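PDB 3AY8: glutathione S-transferase from Bombyx mori, which probably catalyses the conjugation of glutathione to electrophilic compounds, working as a homodimer of subunits with the cytosolic glutathione transferase fold. Local coordinates for residues A[5-10]-A[30-35]; A[163-168]-A[197-202]; A[116-121]-A[208-213]. All blocks are in the same frame, centred on the assembly; numbering follows the deposited sequence. Where two conformers were deposited one is given.

Contact 1 of 3, residues A[5-10]-A[30-35]; sequences KLYHFP and QIEIVN
Leu6 and His8 each form two backbone hydrogen bonds with the segment that runs from Gln30 to Val34, making strands 5-8 and 30-33 parallel neighbours, their axes 4.7 Å apart at closest and turned by 24°. Leu6 N donates to Gln30 O at 2.8 Å, while Leu6 O receives Glu32 N; His8 repeats the pattern, giving its N-H to Glu32 O and taking Val34 N on its own O at 2.8 Å, so the pairing runs one residue past the second strand. CA-H groups of Lys5, Tyr7, Ile31 and Ile33 supplement these bonds on the same carbonyl oxygens.

On the face that carries Lys5, Tyr7, Gln30 and Glu32, the glutamate chain runs alongside the tyrosine ring. Glu32 starts with CG anti to its backbone N (chi1 -180°) and then bends, which lays CG 3.6 Å from Tyr7 CD1 and turns OE1 back to Lys5 NZ for a long salt bridge of 3.7 Å; OE1 has a second, weak bond to Ser45 OG. Val34 CG2 meets the tyrosine at its edge, in the ring plane, and also reaches Tyr7 CB at 3.9 Å. The other face is more apolar: Ile31 CG2 packs on His8 CB, and Ile33 CD1 touches Pro10 CG at 3.8 Å. Helix 13-25 covers this side, with Leu19 against both His8 and Ile31.

Strands 5-8 and 30-33 with that helix form the beta-alpha-beta unit that opens the thioredoxin-like domain of glutathione transferases. Its hold rests largely on the directional backbone bonds, backed by apolar packing on both faces, whereas the stretched pair between the partly exposed Lys5 and Glu32 probably adds only a modest electrostatic attraction.

Contact 2 of 3, residues A[163-168]-A[197-202]; sequences IYASMS and PENEDG
Tyr164 and Glu200 meet through a short hydrogen bond, OH to OE2 at 2.5 Å, between helices whose axes approach to 9.9 Å and run in broadly the same direction. The tyrosine donates, and the carboxylate receives it on the anti lone pair of OE2, the one turned away from its other oxygen. Glu200 comes at about a right angle to the phenol; its chain folds back, bringing the carboxylate to the ring's edge rather than letting it run on outward.

The side chain of Asn199 runs antiparallel to that of Tyr164. Its CG lies anti to the backbone N (chi1 172°), which carries the amide between the helices and puts ND2 over one face of Tyr164, 3.3 Å above the plane and offset toward the rim. The amide is inclined 54° to the ring, and ND2 gives a nearly straight bond (169°) to Ser168 OG at 3.0 Å, with the oxygen close to the amide plane. Ser168 holds OG in the crowded position between its backbone N and carbonyl carbon, within hydrogen-bonding distance of Tyr164 O and Ala165 O, so the hydroxyl can accept from the asparagine while turning its own proton toward its helix. A water extends the polar seam by donating to Ser168 O at 2.7 Å and, more loosely, to Glu200 OE1.

Arg16 of helix 13-25 bonds through NH2 to both Asn199 OD1 and Ala165 O, tying the amide to the N-terminal domain. Leu20 of that helix touches Tyr164 and Asn199, while Ile187 and Cys190 of helix 181-190 pack on the tyrosine, so helices 158-173 and 196-213 join here between helix 13-25 and helix 181-190.

Contact 3 of 3, residues A[116-121]-A[208-213]; sequences FPILFL and DAVKKN
Leu119 and Ile118 press against Val210 where helix 90-120 ends beside the last turns of helix 196-213. Leu119 supplies the centre with CD2, set 3.6 Å from Ala209 CB and 3.8 Å from Val210 CG2, its side chain crossing that of the valine at about a right angle. The two methyls of Val210 divide the work: CG2 faces the leucine, and CG1 meets Ile118 CG2 at 3.8 Å. In Ile118, CG1 stands beside the backbone N, which leaves CG2 anti to that N and directed at the valine; CG2 also lies 3.5 Å from Val210 O and touches Asn213 CB.

The segments cross at 74°, with axes 8.6 Å apart, so the contact is compact and draws on few residues of either helix. Both belong to the all-helical C-terminal domain of the glutathione transferase fold, in which the long helix 90-120 is here met at its C-terminal end by the final helix of the chain.

Farther out, the side chains of Asn213 and Ile118 run alongside one another, head to tail. Asn213 ND2 donates to Ile118 O at 3.0 Å, with an N-H...O angle of 156° and the oxygen near the amide plane; the approach to the carbonyl is bent, at 144°. Leu119 O lies farther from the same nitrogen. With an alanine here, Ile118 O would probably lose its amide donor and a gap would be likely to open beside it. Glu123 and Ile214 also touch Ile118.

In the fold
From the N terminus, contact 1 closes first, bringing strand 30-33 back alongside strand 5-8 after the crossover through helix 13-25, and so completing a beta-alpha-beta unit of the N-terminal domain. The chain then enters the helical domain, where residues 116-121 open contact 3. Contact 2 lies nested inside that long loop: segment 163-168 pairs with 197-202 before 208-213 returns to close contact 3. Helix 196-213 therefore serves both: its first turns meet helix 158-173 and its last turns meet helix 90-120, with contact centres about 18 Å apart. Helix 13-25 links the domains, since its Arg16 bonds Pro10 O of contact 1 as well as contact 2.

Contact 1 of 3, residues A[5-10]-A[30-35]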
loop_
_atom_site.group_PDB
_atom_site.type_symbol
_atom_site.label_atom_id
_atom_site.label_comp_id
_atom_site.label_asym_id
_atom_site.label_seq_id
_atom_site.Cartn_x
_atom_site.Cartn_y
_atom_site.Cartn_z
ATOM N N LYS A 5 7.152 -18.805 -12.293
ATOM C CA LYS A 5 6.575 -17.983 -13.360
ATOM C C LYS A 5 5.993 -16.629 -12.904
ATOM O O LYS A 5 5.290 -16.546 -11.891
ATOM C CB LYS A 5 5.514 -18.787 -14.120
ATOM C CG LYS A 5 4.956 -18.080 -15.350
ATOM C CD LYS A 5 4.952 -18.985 -16.580
ATOM C CE LYS A 5 3.779 -19.961 -16.605
ATOM N NZ LYS A 5 3.580 -20.542 -17.983
ATOM N N LEU A 6 6.283 -15.579 -13.668
ATOM C CA LEU A 6 5.682 -14.257 -13.450
ATOM C C LEU A 6 4.814 -13.863 -14.636
ATOM O O LEU A 6 5.295 -13.828 -15.769
ATOM C CB LEU A 6 6.762 -13.195 -13.212
ATOM C CG LEU A 6 6.265 -11.783 -12.861
ATOM C CD1 LEU A 6 5.690 -11.742 -11.454
ATOM C CD2 LEU A 6 7.361 -10.754 -13.004
ATOM N N TYR A 7 3.535 -13.601 -14.375
ATOM C CA TYR A 7 2.655 -13.023 -15.384
ATOM C C TYR A 7 2.794 -11.503 -15.319
ATOM O O TYR A 7 2.488 -10.886 -14.289
ATOM C CB TYR A 7 1.208 -13.476 -15.183
ATOM C CG TYR A 7 1.045 -14.975 -15.385
ATOM C CD1 TYR A 7 0.630 -15.489 -16.620
ATOM C CD2 TYR A 7 1.351 -15.877 -14.360
ATOM C CE1 TYR A 7 0.498 -16.867 -16.822
ATOM C CE2 TYR A 7 1.221 -17.252 -14.547
ATOM C CZ TYR A 7 0.798 -17.735 -15.783
ATOM O OH TYR A 7 0.665 -19.085 -15.978
ATOM N N HIS A 8 3.245 -10.918 -16.429
ATOM C CA HIS A 8 3.861 -9.590 -16.418
ATOM C C HIS A 8 3.350 -8.720 -17.556
ATOM O O HIS A 8 3.222 -9.179 -18.700
ATOM C CB HIS A 8 5.393 -9.753 -16.503
ATOM C CG HIS A 8 6.161 -8.465 -16.540
ATOM N ND1 HIS A 8 7.140 -8.209 -17.483
ATOM C CD2 HIS A 8 6.119 -7.373 -15.738
ATOM C CE1 HIS A 8 7.662 -7.013 -17.259
ATOM N NE2 HIS A 8 7.058 -6.486 -16.210
ATOM N N PHE A 9 3.061 -7.462 -17.246
ATOM C CA PHE A 9 2.725 -6.474 -18.272
ATOM C C PHE A 9 3.776 -5.366 -18.202
ATOM O O PHE A 9 3.732 -4.550 -17.277
ATOM C CB PHE A 9 1.304 -5.923 -18.031
ATOM C CG PHE A 9 0.822 -4.925 -19.078
ATOM C CD1 PHE A 9 1.159 -5.062 -20.426
ATOM C CD2 PHE A 9 -0.002 -3.865 -18.705
ATOM C CE1 PHE A 9 0.684 -4.153 -21.387
ATOM C CE2 PHE A 9 -0.483 -2.952 -19.650
ATOM C CZ PHE A 9 -0.139 -3.099 -20.996
ATOM N N PRO A 10 4.726 -5.331 -19.175
ATOM C CA PRO A 10 5.871 -4.417 -19.058
ATOM C C PRO A 10 5.493 -2.947 -18.881
ATOM O O PRO A 10 6.270 -2.187 -18.339
ATOM C CB PRO A 10 6.636 -4.627 -20.368
ATOM C CG PRO A 10 6.280 -6.030 -20.781
ATOM C CD PRO A 10 4.837 -6.197 -20.367
ATOM N N GLN A 30 10.432 -17.679 -15.436
ATOM C CA GLN A 30 9.683 -17.633 -16.686
ATOM C C GLN A 30 8.812 -16.390 -16.666
ATOM O O GLN A 30 8.183 -16.081 -15.644
ATOM C CB GLN A 30 8.779 -18.853 -16.838
ATOM C CG GLN A 30 9.445 -20.106 -17.377
ATOM C CD GLN A 30 8.431 -21.189 -17.746
ATOM O OE1 GLN A 30 7.378 -20.909 -18.330
ATOM N NE2 GLN A 30 8.746 -22.427 -17.403
ATOM N N ILE A 31 8.776 -15.682 -17.785
ATOM C CA ILE A 31 8.005 -14.464 -17.880
ATOM C C ILE A 31 6.969 -14.640 -18.966
ATOM O O ILE A 31 7.306 -14.790 -20.148
ATOM C CB ILE A 31 8.888 -13.230 -18.186
ATOM C CG1 ILE A 31 9.926 -13.014 -17.075
ATOM C CG2 ILE A 31 8.011 -11.970 -18.386
ATOM C CD1 ILE A 31 10.958 -11.977 -17.400
ATOM N N GLU A 32 5.714 -14.668 -18.550
ATOM C CA GLU A 32 4.598 -14.705 -19.480
ATOM C C GLU A 32 4.058 -13.289 -19.643
ATOM O O GLU A 32 3.524 -12.722 -18.692
ATOM C CB GLU A 32 3.505 -15.627 -18.947
ATOM C CG GLU A 32 2.296 -15.732 -19.856
ATOM C CD GLU A 32 2.351 -16.946 -20.747
ATOM O OE1 GLU A 32 2.063 -18.057 -20.252
ATOM O OE2 GLU A 32 2.679 -16.789 -21.940
ATOM N N ILE A 33 4.211 -12.724 -20.841
ATOM C CA ILE A 33 3.746 -11.378 -21.129
ATOM C C ILE A 33 2.225 -11.385 -21.254
ATOM O O ILE A 33 1.654 -12.195 -21.988
ATOM C CB ILE A 33 4.412 -10.782 -22.402
ATOM C CG1 ILE A 33 5.949 -10.726 -22.256
ATOM C CG2 ILE A 33 3.829 -9.407 -22.737
ATOM C CD1 ILE A 33 6.458 -9.841 -21.067
ATOM N N VAL A 34 1.580 -10.495 -20.509
ATOM C CA VAL A 34 0.126 -10.385 -20.484
ATOM C C VAL A 34 -0.210 -8.970 -20.935
ATOM O O VAL A 34 0.018 -8.008 -20.203
ATOM C CB VAL A 34 -0.441 -10.677 -19.056
ATOM C CG1 VAL A 34 -1.963 -10.541 -19.015
ATOM C CG2 VAL A 34 -0.032 -12.070 -18.584
ATOM N N ASN A 35 -0.725 -8.843 -22.154
ATOM C CA ASN A 35 -1.101 -7.538 -22.680
ATOM C C ASN A 35 -2.480 -7.131 -22.163
ATOM O O ASN A 35 -3.508 -7.532 -22.713
ATOM C CB ASN A 35 -1.060 -7.533 -24.212
ATOM C CG ASN A 35 -1.309 -6.158 -24.802
ATOM O OD1 ASN A 35 -1.733 -5.230 -24.108
ATOM N ND2 ASN A 35 -1.045 -6.019 -26.095
#

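Contact 2 of 3, residues A[163-168]-A[197-202]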
loop_
_atom_site.group_PDB
_atom_site.type_symbol
_atom_site.label_atom_id
_atom_site.label_comp_id
_atom_site.label_asym_id
_atom_site.label_seq_id
_atom_site.Cartn_x
_atom_site.Cartn_y
_atom_site.Cartn_z
ATOM N N ILE A 163 10.054 1.344 -5.701
ATOM C CA ILE A 163 9.980 2.797 -5.832
ATOM C C ILE A 163 10.618 3.265 -7.156
ATOM O O ILE A 163 10.124 4.183 -7.791
ATOM C CB ILE A 163 10.559 3.509 -4.573
ATOM C CG1 ILE A 163 9.687 3.159 -3.347
ATOM C CG2 ILE A 163 10.594 5.016 -4.757
ATOM C CD1 ILE A 163 10.184 3.742 -1.993
ATOM N N TYR A 164 11.675 2.585 -7.596
ATOM C CA TYR A 164 12.235 2.836 -8.924
ATOM C C TYR A 164 11.214 2.544 -10.046
ATOM O O TYR A 164 11.068 3.340 -10.985
ATOM C CB TYR A 164 13.559 2.077 -9.106
ATOM C CG TYR A 164 14.148 2.119 -10.500
ATOM C CD1 TYR A 164 14.223 3.323 -11.218
ATOM C CD2 TYR A 164 14.667 0.957 -11.089
ATOM C CE1 TYR A 164 14.760 3.367 -12.496
ATOM C CE2 TYR A 164 15.229 0.988 -12.365
ATOM C CZ TYR A 164 15.260 2.202 -13.067
ATOM O OH TYR A 164 15.814 2.262 -14.323
ATOM N N ALA A 165 10.487 1.433 -9.939
ATOM C CA ALA A 165 9.455 1.110 -10.933
ATOM C C ALA A 165 8.393 2.209 -11.003
ATOM O O ALA A 165 7.955 2.610 -12.096
ATOM C CB ALA A 165 8.813 -0.255 -10.635
ATOM N N SER A 166 7.995 2.708 -9.832
ATOM C CA SER A 166 7.034 3.807 -9.758
ATOM C C SER A 166 7.598 5.108 -10.359
ATOM O O SER A 166 6.990 5.701 -11.268
ATOM C CB SER A 166 6.609 4.032 -8.305
ATOM O OG SER A 166 5.816 2.952 -7.827
ATOM N N MET A 167 8.752 5.540 -9.846
ATOM C CA MET A 167 9.391 6.796 -10.275
ATOM C C MET A 167 9.737 6.816 -11.766
ATOM O O MET A 167 9.553 7.825 -12.432
ATOM C CB MET A 167 10.665 7.073 -9.454
ATOM C CG MET A 167 10.407 7.609 -8.067
ATOM S SD MET A 167 9.339 9.063 -8.050
ATOM C CE MET A 167 10.182 10.222 -9.152
ATOM N N SER A 168 10.232 5.702 -12.287
ATOM C CA SER A 168 10.547 5.622 -13.724
ATOM C C SER A 168 9.292 5.816 -14.586
ATOM O O SER A 168 9.367 6.384 -15.683
ATOM C CB SER A 168 11.278 4.314 -14.057
ATOM O OG SER A 168 10.475 3.177 -13.786
ATOM N N PRO A 197 17.428 -1.550 -17.526
ATOM C CA PRO A 197 17.041 -1.243 -18.902
ATOM C C PRO A 197 15.740 -1.853 -19.281
ATOM O O PRO A 197 14.996 -1.242 -19.966
ATOM C CB PRO A 197 18.139 -1.886 -19.757
ATOM C CG PRO A 197 19.242 -1.905 -18.950
ATOM C CD PRO A 197 18.818 -1.983 -17.482
ATOM N N GLU A 198 15.520 -3.066 -18.826
ATOM C CA GLU A 198 14.303 -3.762 -19.063
ATOM C C GLU A 198 13.183 -2.954 -18.420
ATOM O O GLU A 198 12.159 -2.761 -19.002
ATOM C CB GLU A 198 14.407 -5.180 -18.499
ATOM C CG GLU A 198 13.197 -6.047 -18.529
ATOM C CD GLU A 198 13.448 -7.426 -17.924
ATOM O OE1 GLU A 198 13.971 -7.524 -16.834
ATOM O OE2 GLU A 198 13.110 -8.409 -18.553
ATOM N N ASN A 199 13.420 -2.438 -17.233
ATOM C CA ASN A 199 12.426 -1.556 -16.612
ATOM C C ASN A 199 12.217 -0.262 -17.390
ATOM O O ASN A 199 11.080 0.157 -17.625
ATOM C CB ASN A 199 12.808 -1.217 -15.176
ATOM C CG ASN A 199 11.906 -0.151 -14.593
ATOM O OD1 ASN A 199 10.749 -0.404 -14.306
ATOM N ND2 ASN A 199 12.417 1.065 -14.492
ATOM N N GLU A 200 13.321 0.367 -17.785
ATOM C CA GLU A 200 13.268 1.635 -18.527
ATOM C C GLU A 200 12.485 1.523 -19.831
ATOM O O GLU A 200 11.761 2.455 -20.221
ATOM C CB GLU A 200 14.687 2.151 -18.797
ATOM C CG GLU A 200 15.426 2.639 -17.550
ATOM C CD GLU A 200 14.821 3.917 -16.965
ATOM O OE1 GLU A 200 14.183 4.672 -17.724
ATOM O OE2 GLU A 200 14.979 4.169 -15.752
ATOM N N ASP A 201 12.607 0.378 -20.505
ATOM C CA ASP A 201 11.881 0.160 -21.766
ATOM C C ASP A 201 10.374 0.105 -21.544
ATOM O O ASP A 201 9.608 0.704 -22.309
ATOM C CB ASP A 201 12.366 -1.119 -22.470
ATOM C CG ASP A 201 13.721 -0.942 -23.125
ATOM O OD1 ASP A 201 13.974 0.145 -23.686
ATOM O OD2 ASP A 201 14.544 -1.878 -23.072
ATOM N N GLY A 202 9.942 -0.621 -20.509
ATOM C CA GLY A 202 8.512 -0.686 -20.172
ATOM C C GLY A 202 7.965 0.660 -19.698
ATOM O O GLY A 202 6.840 1.047 -20.046
HETATM O O HOH W 1 11.815 6.670 -16.855
#

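Contact 3 of 3, residues A[116-121]-A[208-213]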
loop_
_atom_site.group_PDB
_atom_site.type_symbol
_atom_site.label_atom_id
_atom_site.label_comp_id
_atom_site.label_asym_id
_atom_site.label_seq_id
_atom_site.Cartn_x
_atom_site.Cartn_y
_atom_site.Cartn_z
ATOM N N PHE A 116 -4.022 7.238 -15.065
ATOM C CA PHE A 116 -5.144 6.368 -15.418
ATOM C C PHE A 116 -6.282 7.105 -16.153
ATOM O O PHE A 116 -6.805 6.596 -17.149
ATOM C CB PHE A 116 -5.680 5.644 -14.178
ATOM C CG PHE A 116 -6.811 4.694 -14.467
ATOM C CD1 PHE A 116 -6.558 3.335 -14.680
ATOM C CD2 PHE A 116 -8.128 5.150 -14.518
ATOM C CE1 PHE A 116 -7.597 2.447 -14.947
ATOM C CE2 PHE A 116 -9.180 4.271 -14.794
ATOM C CZ PHE A 116 -8.912 2.917 -15.005
ATOM N N PRO A 117 -6.692 8.290 -15.661
ATOM C CA PRO A 117 -7.772 8.966 -16.378
ATOM C C PRO A 117 -7.346 9.480 -17.750
ATOM O O PRO A 117 -8.196 9.616 -18.640
ATOM C CB PRO A 117 -8.124 10.134 -15.453
ATOM C CG PRO A 117 -7.686 9.669 -14.098
ATOM C CD PRO A 117 -6.423 8.940 -14.364
ATOM N N ILE A 118 -6.052 9.770 -17.904
ATOM C CA ILE A 118 -5.491 10.232 -19.173
ATOM C C ILE A 118 -5.431 9.074 -20.181
ATOM O O ILE A 118 -5.710 9.265 -21.367
ATOM C CB ILE A 118 -4.078 10.865 -18.987
ATOM C CG1 ILE A 118 -4.186 12.211 -18.272
ATOM C CG2 ILE A 118 -3.349 11.020 -20.322
ATOM C CD1 ILE A 118 -2.843 12.826 -17.883
ATOM N N LEU A 119 -5.061 7.886 -19.704
ATOM C CA LEU A 119 -4.962 6.711 -20.570
ATOM C C LEU A 119 -6.329 6.192 -21.000
ATOM O O LEU A 119 -6.505 5.811 -22.154
ATOM C CB LEU A 119 -4.199 5.569 -19.877
ATOM C CG LEU A 119 -2.694 5.676 -19.640
ATOM C CD1 LEU A 119 -2.249 4.744 -18.510
ATOM C CD2 LEU A 119 -1.916 5.380 -20.919
ATOM N N PHE A 120 -7.284 6.186 -20.072
ATOM C CA PHE A 120 -8.523 5.426 -20.246
ATOM C C PHE A 120 -9.818 6.220 -20.162
ATOM O O PHE A 120 -10.828 5.790 -20.712
ATOM C CB PHE A 120 -8.594 4.274 -19.235
ATOM C CG PHE A 120 -7.455 3.300 -19.331
ATOM C CD1 PHE A 120 -7.230 2.576 -20.504
ATOM C CD2 PHE A 120 -6.615 3.094 -18.245
ATOM C CE1 PHE A 120 -6.175 1.668 -20.592
ATOM C CE2 PHE A 120 -5.560 2.181 -18.320
ATOM C CZ PHE A 120 -5.337 1.470 -19.497
ATOM N N LEU A 121 -9.805 7.357 -19.474
ATOM C CA LEU A 121 -11.063 8.039 -19.147
ATOM C C LEU A 121 -11.264 9.361 -19.874
ATOM O O LEU A 121 -12.133 10.148 -19.500
ATOM C CB LEU A 121 -11.200 8.247 -17.634
ATOM C CG LEU A 121 -11.075 7.068 -16.665
ATOM C CD1 LEU A 121 -11.322 7.548 -15.238
ATOM C CD2 LEU A 121 -12.031 5.930 -17.013
ATOM N N ASP A 208 5.019 6.962 -23.125
ATOM C CA ASP A 208 4.533 7.301 -24.470
ATOM C C ASP A 208 3.004 7.253 -24.567
ATOM O O ASP A 208 2.388 8.151 -25.140
ATOM C CB ASP A 208 5.161 6.392 -25.532
ATOM C CG ASP A 208 6.662 6.646 -25.728
ATOM O OD1 ASP A 208 7.213 7.600 -25.143
ATOM O OD2 ASP A 208 7.300 5.873 -26.469
ATOM N N ALA A 209 2.395 6.220 -23.996
ATOM C CA ALA A 209 0.940 6.084 -24.035
ATOM C C ALA A 209 0.223 7.214 -23.281
ATOM O O ALA A 209 -0.839 7.681 -23.713
ATOM C CB ALA A 209 0.508 4.712 -23.523
ATOM N N VAL A 210 0.805 7.666 -22.169
ATOM C CA VAL A 210 0.251 8.820 -21.450
ATOM C C VAL A 210 0.390 10.134 -22.258
ATOM O O VAL A 210 -0.594 10.851 -22.440
ATOM C CB VAL A 210 0.843 8.972 -20.011
ATOM C CG1 VAL A 210 0.194 10.141 -19.275
ATOM C CG2 VAL A 210 0.660 7.666 -19.201
ATOM N N LYS A 211 1.609 10.418 -22.717
ATOM C CA LYS A 211 1.899 11.636 -23.473
ATOM C C LYS A 211 0.966 11.751 -24.662
ATOM O O LYS A 211 0.419 12.821 -24.931
ATOM C CB LYS A 211 3.344 11.637 -23.971
ATOM C CG LYS A 211 4.386 11.912 -22.913
ATOM C CD LYS A 211 5.745 11.457 -23.418
ATOM C CE LYS A 211 6.853 12.118 -22.657
ATOM N NZ LYS A 211 8.109 11.338 -22.744
ATOM N N LYS A 212 0.778 10.624 -25.348
ATOM C CA LYS A 212 -0.009 10.555 -26.573
ATOM C C LYS A 212 -1.390 11.187 -26.354
ATOM O O LYS A 212 -1.928 11.820 -27.254
ATOM C CB LYS A 212 -0.140 9.101 -27.051
ATOM C CG LYS A 212 -0.798 8.953 -28.422
ATOM C CD LYS A 212 -0.707 7.528 -28.960
ATOM C CE LYS A 212 -1.431 7.428 -30.303
ATOM N NZ LYS A 212 -1.044 6.213 -31.074
ATOM N N ASN A 213 -1.942 11.040 -25.149
ATOM C CA ASN A 213 -3.268 11.589 -24.850
ATOM C C ASN A 213 -3.303 12.987 -24.226
ATOM O O ASN A 213 -4.379 13.563 -24.052
ATOM C CB ASN A 213 -4.077 10.607 -24.012
ATOM C CG ASN A 213 -4.553 9.428 -24.817
ATOM O OD1 ASN A 213 -4.437 9.419 -26.043
ATOM N ND2 ASN A 213 -5.099 8.425 -24.139
#